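Local coordinates for tubulin-like protein CetZ (Methanosaeta thermophila, PDB 3ZID) that binds GTP as a member of the tubulin/FtsZ family of GTPases and probably helps to control cell shape, at residues A[44-55]-A[63-71]. Residues are numbered along the deposited sequence; the frame is centred on the assembly and turned at random.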
ATOM      1  N   GLU A  44       2.704   7.181  16.452  1.00 35.73           N
ATOM      2  CA  GLU A  44       2.790   8.530  15.906  1.00 35.14           C
ATOM      3  C   GLU A  44       2.387   8.549  14.439  1.00 32.35           C
ATOM      4  O   GLU A  44       2.679   7.626  13.682  1.00 27.54           O
ATOM      5  CB  GLU A  44       4.210   9.078  16.059  1.00 43.54           C
ATOM      6  CG  GLU A  44       4.689   9.143  17.502  1.00 49.62           C
ATOM      7  CD  GLU A  44       4.238  10.396  18.225  1.00 51.68           C
ATOM      8  OE1 GLU A  44       3.496  11.201  17.635  1.00 54.42           O
ATOM      9  OE2 GLU A  44       4.608  10.565  19.400  1.00 61.75           O
ATOM     10  N   THR A  45       1.691   9.603  14.047  1.00 27.38           N
ATOM     11  CA  THR A  45       1.227   9.721  12.691  1.00 31.01           C
ATOM     12  C   THR A  45       1.628  11.071  12.148  1.00 28.03           C
ATOM     13  O   THR A  45       1.438  12.089  12.810  1.00 26.57           O
ATOM     14  CB  THR A  45      -0.300   9.573  12.613  1.00 33.96           C
ATOM     15  OG1 THR A  45      -0.926  10.632  13.344  1.00 31.40           O
ATOM     16  CG2 THR A  45      -0.734   8.237  13.194  1.00 28.78           C
ATOM     17  N   ILE A  46       2.198  11.077  10.947  1.00 27.87           N
ATOM     18  CA  ILE A  46       2.473  12.326  10.252  1.00 24.86           C
ATOM     19  C   ILE A  46       1.954  12.229   8.840  1.00 21.98           C
ATOM     20  O   ILE A  46       2.298  11.304   8.119  1.00 23.23           O
ATOM     21  CB  ILE A  46       3.963  12.658  10.193  1.00 26.01           C
ATOM     22  CG1 ILE A  46       4.569  12.613  11.592  1.00 25.50           C
ATOM     23  CG2 ILE A  46       4.175  14.062   9.594  1.00 20.95           C
ATOM     24  CD1 ILE A  46       6.065  12.757  11.567  1.00 31.61           C
ATOM     25  N   ALA A  47       1.081  13.161   8.474  1.00 22.36           N
ATOM     26  CA  ALA A  47       0.620  13.285   7.110  1.00 19.92           C
ATOM     27  C   ALA A  47       1.541  14.268   6.389  1.00 24.04           C
ATOM     28  O   ALA A  47       1.651  15.424   6.776  1.00 24.63           O
ATOM     29  CB  ALA A  47      -0.793  13.783   7.089  1.00 22.08           C
ATOM     30  N   ILE A  48       2.195  13.809   5.332  1.00 27.13           N
ATOM     31  CA  ILE A  48       3.135  14.655   4.606  1.00 22.78           C
ATOM     32  C   ILE A  48       2.589  14.918   3.198  1.00 20.08           C
ATOM     33  O   ILE A  48       2.128  13.996   2.515  1.00 22.33           O
ATOM     34  CB  ILE A  48       4.529  13.985   4.569  1.00 25.51           C
ATOM     35  CG1 ILE A  48       4.941  13.583   5.992  1.00 25.40           C
ATOM     36  CG2 ILE A  48       5.567  14.920   3.929  1.00 27.72           C
ATOM     37  CD1 ILE A  48       6.197  12.749   6.107  1.00 20.73           C
ATOM     38  N   ASN A  49       2.632  16.183   2.776  1.00 23.44           N
ATOM     39  CA  ASN A  49       2.153  16.579   1.453  1.00 23.46           C
ATOM     40  C   ASN A  49       2.754  17.897   0.967  1.00 28.39           C
ATOM     41  O   ASN A  49       3.114  18.761   1.762  1.00 33.63           O
ATOM     42  CB  ASN A  49       0.627  16.694   1.453  1.00 22.04           C
ATOM     43  CG  ASN A  49       0.010  16.314   0.122  1.00 27.98           C
ATOM     44  OD1 ASN A  49       0.568  16.592  -0.948  1.00 26.93           O
ATOM     45  ND2 ASN A  49      -1.141  15.647   0.177  1.00 22.44           N
ATOM     46  N   THR A  50       2.855  18.037  -0.348  1.00 31.28           N
ATOM     47  CA  THR A  50       3.306  19.277  -0.960  1.00 32.63           C
ATOM     48  C   THR A  50       2.110  20.144  -1.311  1.00 32.67           C
ATOM     49  O   THR A  50       2.271  21.297  -1.681  1.00 40.38           O
ATOM     50  CB  THR A  50       4.056  19.006  -2.260  1.00 30.36           C
ATOM     51  OG1 THR A  50       3.216  18.254  -3.150  1.00 32.44           O
ATOM     52  CG2 THR A  50       5.337  18.232  -1.990  1.00 27.91           C
ATOM     53  N   ALA A  51       0.911  19.587  -1.205  1.00 30.81           N
ATOM     54  CA  ALA A  51      -0.299  20.346  -1.503  1.00 29.74           C
ATOM     55  C   ALA A  51      -1.048  20.653  -0.217  1.00 36.31           C
ATOM     56  O   ALA A  51      -1.597  19.755   0.420  1.00 37.71           O
ATOM     57  CB  ALA A  51      -1.179  19.577  -2.474  1.00 25.11           C
ATOM     58  N   ILE A  52      -1.044  21.920   0.188  1.00 35.86           N
ATOM     59  CA  ILE A  52      -1.629  22.285   1.477  1.00 38.88           C
ATOM     60  C   ILE A  52      -3.148  22.086   1.522  1.00 32.97           C
ATOM     61  O   ILE A  52      -3.702  21.819   2.590  1.00 42.16           O
ATOM     62  CB  ILE A  52      -1.222  23.722   1.927  1.00 43.49           C
ATOM     63  CG1 ILE A  52      -1.601  23.953   3.392  1.00 47.37           C
ATOM     64  CG2 ILE A  52      -1.801  24.785   1.005  1.00 44.67           C
ATOM     65  CD1 ILE A  52      -1.197  25.298   3.916  1.00 52.03           C
ATOM     66  N   ASN A  53      -3.822  22.198   0.378  1.00 30.69           N
ATOM     67  CA  ASN A  53      -5.262  21.887   0.320  1.00 41.48           C
ATOM     68  C   ASN A  53      -5.581  20.480   0.813  1.00 40.69           C
ATOM     69  O   ASN A  53      -6.573  20.277   1.500  1.00 45.60           O
ATOM     70  CB  ASN A  53      -5.843  22.083  -1.085  1.00 47.90           C
ATOM     71  CG  ASN A  53      -6.149  23.532  -1.390  1.00 49.26           C
ATOM     72  OD1 ASN A  53      -6.315  24.346  -0.480  1.00 49.68           O
ATOM     73  ND2 ASN A  53      -6.236  23.861  -2.671  1.00 50.30           N
ATOM     74  N   ASP A  54      -4.752  19.512   0.427  1.00 38.10           N
ATOM     75  CA  ASP A  54      -4.924  18.133   0.868  1.00 35.21           C
ATOM     76  C   ASP A  54      -4.835  18.015   2.384  1.00 31.28           C
ATOM     77  O   ASP A  54      -5.642  17.327   2.995  1.00 32.11           O
ATOM     78  CB  ASP A  54      -3.880  17.208   0.238  1.00 40.84           C
ATOM     79  CG  ASP A  54      -3.916  17.215  -1.278  1.00 45.89           C
ATOM     80  OD1 ASP A  54      -4.799  17.879  -1.853  1.00 53.18           O
ATOM     81  OD2 ASP A  54      -3.056  16.545  -1.891  1.00 44.04           O
ATOM     82  N   LEU A  55      -3.841  18.670   2.981  1.00 35.57           N
ATOM     83  CA  LEU A  55      -3.658  18.611   4.429  1.00 33.32           C
ATOM     84  C   LEU A  55      -4.806  19.305   5.143  1.00 33.90           C
ATOM     85  O   LEU A  55      -5.229  18.880   6.216  1.00 29.50           O
ATOM     86  CB  LEU A  55      -2.326  19.229   4.830  1.00 30.97           C
ATOM     87  CG  LEU A  55      -1.078  18.539   4.281  1.00 32.53           C
ATOM     88  CD1 LEU A  55       0.126  19.459   4.426  1.00 32.09           C
ATOM     89  CD2 LEU A  55      -0.825  17.218   5.005  1.00 31.27           C
ATOM     90  N   ALA A  63      -3.238  19.103  13.950  1.00 36.57           N
ATOM     91  CA  ALA A  63      -2.496  20.088  13.162  1.00 38.12           C
ATOM     92  C   ALA A  63      -0.992  19.865  13.240  1.00 36.29           C
ATOM     93  O   ALA A  63      -0.276  20.059  12.259  1.00 38.00           O
ATOM     94  CB  ALA A  63      -2.836  21.490  13.627  1.00 44.47           C
ATOM     95  N   LYS A  64      -0.520  19.423  14.399  1.00 36.98           N
ATOM     96  CA  LYS A  64       0.894  19.126  14.579  1.00 38.99           C
ATOM     97  C   LYS A  64       1.359  17.936  13.751  1.00 37.64           C
ATOM     98  O   LYS A  64       2.557  17.739  13.554  1.00 37.20           O
ATOM     99  CB  LYS A  64       1.185  18.852  16.042  1.00 40.93           C
ATOM    100  CG  LYS A  64       0.275  17.809  16.649  1.00 48.28           C
ATOM    101  CD  LYS A  64       0.736  17.444  18.056  1.00 53.31           C
ATOM    102  CE  LYS A  64       1.876  16.429  18.031  1.00 49.15           C
ATOM    103  NZ  LYS A  64       1.366  15.043  17.865  1.00 44.67           N
ATOM    104  N   ASP A  65       0.410  17.140  13.274  1.00 31.43           N
ATOM    105  CA  ASP A  65       0.744  15.944  12.528  1.00 33.82           C
ATOM    106  C   ASP A  65       0.543  16.162  11.032  1.00 34.08           C
ATOM    107  O   ASP A  65       0.576  15.213  10.245  1.00 32.71           O
ATOM    108  CB  ASP A  65      -0.102  14.768  13.020  1.00 35.65           C
ATOM    109  CG  ASP A  65       0.227  14.367  14.450  1.00 43.43           C
ATOM    110  OD1 ASP A  65       1.267  14.816  14.976  1.00 43.44           O
ATOM    111  OD2 ASP A  65      -0.539  13.574  15.039  1.00 44.15           O
ATOM    112  N   ARG A  66       0.322  17.416  10.648  1.00 35.37           N
ATOM    113  CA  ARG A  66       0.165  17.773   9.243  1.00 33.11           C
ATOM    114  C   ARG A  66       1.365  18.562   8.768  1.00 35.96           C
ATOM    115  O   ARG A  66       1.544  19.719   9.133  1.00 35.19           O
ATOM    116  CB  ARG A  66      -1.104  18.586   9.004  1.00 32.52           C
ATOM    117  CG  ARG A  66      -2.357  17.937   9.491  1.00 34.71           C
ATOM    118  CD  ARG A  66      -3.573  18.757   9.084  1.00 39.82           C
ATOM    119  NE  ARG A  66      -4.786  18.222   9.690  1.00 45.32           N
ATOM    120  CZ  ARG A  66      -6.004  18.703   9.480  1.00 50.14           C
ATOM    121  NH1 ARG A  66      -6.177  19.735   8.670  1.00 48.26           N
ATOM    122  NH2 ARG A  66      -7.050  18.140  10.070  1.00 52.99           N
ATOM    123  N   LEU A  67       2.202  17.898   7.981  1.00 38.23           N
ATOM    124  CA  LEU A  67       3.452  18.466   7.523  1.00 31.09           C
ATOM    125  C   LEU A  67       3.364  18.927   6.071  1.00 35.81           C
ATOM    126  O   LEU A  67       3.244  18.108   5.147  1.00 27.72           O
ATOM    127  CB  LEU A  67       4.590  17.463   7.706  1.00 36.29           C
ATOM    128  CG  LEU A  67       5.965  17.998   7.296  1.00 40.21           C
ATOM    129  CD1 LEU A  67       6.320  19.222   8.117  1.00 38.82           C
ATOM    130  CD2 LEU A  67       7.026  16.934   7.471  1.00 42.30           C
ATOM    131  N   HIS A  68       3.367  20.245   5.885  1.00 38.51           N
ATOM    132  CA  HIS A  68       3.394  20.831   4.556  1.00 41.83           C
ATOM    133  C   HIS A  68       4.829  20.973   4.069  1.00 37.30           C
ATOM    134  O   HIS A  68       5.690  21.499   4.764  1.00 35.74           O
ATOM    135  CB  HIS A  68       2.706  22.200   4.535  1.00 43.50           C
ATOM    136  CG  HIS A  68       2.556  22.767   3.157  1.00 44.27           C
ATOM    137  ND1 HIS A  68       2.698  24.107   2.885  1.00 47.46           N
ATOM    138  CD2 HIS A  68       2.278  22.172   1.973  1.00 44.55           C
ATOM    139  CE1 HIS A  68       2.515  24.317   1.593  1.00 46.86           C
ATOM    140  NE2 HIS A  68       2.259  23.158   1.015  1.00 47.25           N
ATOM    141  N   VAL A  69       5.083  20.462   2.878  1.00 31.65           N
ATOM    142  CA  VAL A  69       6.378  20.613   2.248  1.00 32.23           C
ATOM    143  C   VAL A  69       6.213  21.575   1.085  1.00 34.77           C
ATOM    144  O   VAL A  69       5.672  21.193   0.052  1.00 41.25           O
ATOM    145  CB  VAL A  69       6.894  19.267   1.735  1.00 39.39           C
ATOM    146  CG1 VAL A  69       8.242  19.442   1.075  1.00 31.81           C
ATOM    147  CG2 VAL A  69       6.941  18.233   2.880  1.00 36.26           C
ATOM    148  N   PRO A  70       6.656  22.831   1.239  1.00 41.51           N
ATOM    149  CA  PRO A  70       6.348  23.800   0.179  1.00 41.16           C
ATOM    150  C   PRO A  70       6.963  23.363  -1.153  1.00 41.93           C
ATOM    151  O   PRO A  70       8.085  22.873  -1.147  1.00 48.21           O
ATOM    152  CB  PRO A  70       7.016  25.087   0.682  1.00 43.69           C
ATOM    153  CG  PRO A  70       7.203  24.883   2.156  1.00 45.01           C
ATOM    154  CD  PRO A  70       7.462  23.420   2.322  1.00 41.66           C
ATOM    155  N   ASN A  71       6.226  23.489  -2.256  1.00 51.36           N
ATOM    156  CA  ASN A  71       6.788  23.311  -3.607  1.00 62.09           C
ATOM    157  C   ASN A  71       7.386  21.922  -3.878  1.00 61.26           C
ATOM    158  O   ASN A  71       7.295  21.394  -4.987  1.00 58.81           O
ATOM    159  CB  ASN A  71       7.824  24.399  -3.913  1.00 74.84           C
ATOM    160  CG  ASN A  71       7.233  25.788  -3.874  1.00 84.55           C
ATOM    161  OD1 ASN A  71       6.025  25.961  -4.035  1.00 85.93           O
ATOM    162  ND2 ASN A  71       8.084  26.794  -3.666  1.00 89.32           N
TER
HETATM  163  O   HOH W   1       1.015  11.470  16.230  1.00 33.36           O
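H68 turns its CG anti to the backbone N (chi1 -173°), which carries the imidazole across to the start of helix 52-56. L55 has CG beside its own N (chi1 -62°), and CD1 drops onto H68 CA at 3.5 Å. The two segments belong to a beta-alpha-beta crossover of the Rossmann-like GTPase domain. Strand 66-68 is the edge strand and runs parallel to strand 42-49. Four backbone hydrogen bonds join the two segments. A47 N donates to D65 O and N49 N to L67 O, while L67 N donates to A47 O and V69 N to N49 O.

A47, N49, R66 and H68 share one face of the sheet with the crossover helix. On the other face I48 CG2 meets V69 CG2 at 3.7 Å, and I46 CG2 lies alongside L67 CB; helix 79-98 covers this side. N49 OD1 accepts from A51 N at 3.0 Å, making an Asx turn just before the helix. N49 ND2 is hydrogen-bonded to OD1 of N14, a GTP-binding residue, and T50 OG1 to OG1 of T116, another. At the far end, one water links E44 OE1, T45 N and D65 OD2. E44 also forms salt bridges with R42 and R100. D65 OD1 takes salt bridges from K64 and R100.

The H68 ring is met on both faces and at one edge. I52 CB sits over one face, 3.7 Å from the centroid, in a CH-pi contact. P70 CA lies over the opposite face, offset toward the rim. At the ring edge, NE2 donates to T50 O at 3.3 Å, approaching from above the carbonyl plane.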